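Inorganic pyrophosphatase (Ehrlichia chaffeensis, PDB 3LO0) probably catalyses the magnesium-dependent hydrolysis of inorganic pyrophosphate to two phosphate ions, working as a homohexamer. Local coordinates at residues Ile41-Ser44 with Gln45-Pro49. Sequence-based numbering, arbitrary orientation.
Sequences IEIS and QNSCP
Ser-44 and Ser-47 meet across a beta turn close to type II, with Gln-45 and Asn-46 at its corners and Asn-46 in the left-handed region. The turn lies in the loop that leads from strand 37-41 to the two-stranded hairpin beginning at residue 50. Just before it, Glu-42 and Ile-43 form a classic beta bulge opposite Tyr-77.

Two hydrogen bonds from Ser-47 converge on the carbonyl oxygen of Ser-44. The turn's own bond, from Ser-47 N to Ser-44 O, is weak at 3.4 Å. The hydroxyl makes the shorter one, with Ser-47 OG 2.8 Å from Ser-44 O, tilted 16° from the carbonyl plane and at a C=O...OG angle of 148°. With chi1 at 62°, OG sits between the backbone N and carbonyl carbon of its own residue, which lets amide and hydroxyl reach the same acceptor. Polar side chains tie the turn to its surroundings: Ser-44 OG, at its first residue, bonds to Val-101 O, and Gln-45 NE2, at its first corner, to Ser-97 O.

Beyond the hydrogen bonds, van der Waals contact is slight. Ile-43, whose side chain packs on Lys-51 and comes within about 4 Å of the side chain of Tyr-77, both predicted to bind substrate, has its CG2 anti to the backbone N; this methyl group lies against the hydroxyl of Ser-47, with Ile-43 CG2 3.6 Å from Ser-47 OG.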
loop_
_atom_site.group_PDB
_atom_site.type_symbol
_atom_site.label_atom_id
_atom_site.label_comp_id
_atom_site.label_asym_id
_atom_site.label_seq_id
_atom_site.Cartn_x
_atom_site.Cartn_y
_atom_site.Cartn_z
ATOM N N ILE A 41 9.566 17.184 5.712
ATOM C CA ILE A 41 9.479 16.235 4.617
ATOM C C ILE A 41 8.453 16.700 3.574
ATOM O O ILE A 41 7.316 17.095 3.915
ATOM C CB ILE A 41 9.154 14.799 5.097
ATOM C CG1 ILE A 41 10.252 14.251 6.041
ATOM C CG2 ILE A 41 9.027 13.852 3.898
ATOM C CD1 ILE A 41 11.664 14.300 5.434
ATOM N N GLU A 42 8.876 16.676 2.321
ATOM C CA GLU A 42 8.015 16.990 1.199
ATOM C C GLU A 42 7.534 15.763 0.452
ATOM O O GLU A 42 6.370 15.716 0.030
ATOM C CB GLU A 42 8.745 17.885 0.219
ATOM C CG GLU A 42 8.916 19.274 0.716
ATOM C CD GLU A 42 9.802 20.083 -0.180
ATOM O OE1 GLU A 42 10.963 19.643 -0.392
ATOM O OE2 GLU A 42 9.344 21.154 -0.659
ATOM N N ILE A 43 8.444 14.798 0.269
ATOM C CA ILE A 43 8.182 13.579 -0.493
ATOM C C ILE A 43 8.694 12.366 0.300
ATOM O O ILE A 43 9.864 12.330 0.713
ATOM C CB ILE A 43 8.953 13.625 -1.848
ATOM C CG1 ILE A 43 8.514 14.860 -2.657
ATOM C CG2 ILE A 43 8.761 12.333 -2.632
ATOM C CD1 ILE A 43 9.327 15.142 -3.861
ATOM N N SER A 44 7.843 11.368 0.439
ATOM C CA SER A 44 8.146 10.172 1.220
ATOM C C SER A 44 9.026 9.260 0.395
ATOM O O SER A 44 8.823 9.166 -0.795
ATOM C CB SER A 44 6.846 9.449 1.573
ATOM O OG SER A 44 5.969 10.296 2.272
ATOM N N GLN A 45 9.961 8.537 1.005
ATOM C CA GLN A 45 10.723 7.555 0.228
ATOM C C GLN A 45 9.813 6.431 -0.216
ATOM O O GLN A 45 8.801 6.138 0.425
ATOM C CB GLN A 45 11.926 6.994 1.007
ATOM C CG GLN A 45 11.618 6.112 2.163
ATOM C CD GLN A 45 12.885 5.661 2.924
ATOM O OE1 GLN A 45 13.893 6.387 3.055
ATOM N NE2 GLN A 45 12.808 4.464 3.455
ATOM N N ASN A 46 10.190 5.812 -1.325
ATOM C CA ASN A 46 9.435 4.717 -1.893
ATOM C C ASN A 46 7.943 5.107 -2.156
ATOM O O ASN A 46 7.020 4.276 -2.036
ATOM C CB ASN A 46 9.553 3.466 -0.998
ATOM C CG ASN A 46 10.980 3.186 -0.507
ATOM O OD1 ASN A 46 11.153 2.611 0.599
ATOM N ND2 ASN A 46 11.999 3.573 -1.281
ATOM N N SER A 47 7.696 6.378 -2.458
ATOM C CA SER A 47 6.358 6.836 -2.869
ATOM C C SER A 47 6.227 6.837 -4.382
ATOM O O SER A 47 7.228 6.740 -5.100
ATOM C CB SER A 47 6.100 8.258 -2.347
ATOM O OG SER A 47 7.018 9.217 -2.886
ATOM N N CYS A 48 5.001 7.022 -4.877
ATOM C CA CYS A 48 4.749 7.203 -6.324
ATOM C C CYS A 48 5.572 8.390 -6.846
ATOM O O CYS A 48 5.999 9.195 -6.062
ATOM C CB CYS A 48 3.254 7.420 -6.575
ATOM S SG CYS A 48 2.159 6.000 -5.961
ATOM N N PRO A 49 5.826 8.476 -8.163
ATOM C CA PRO A 49 6.623 9.604 -8.658
ATOM C C PRO A 49 5.891 10.958 -8.625
ATOM O O PRO A 49 5.781 11.588 -9.682
ATOM C CB PRO A 49 6.930 9.233 -10.134
ATOM C CG PRO A 49 6.432 7.959 -10.389
ATOM C CD PRO A 49 5.607 7.460 -9.195
#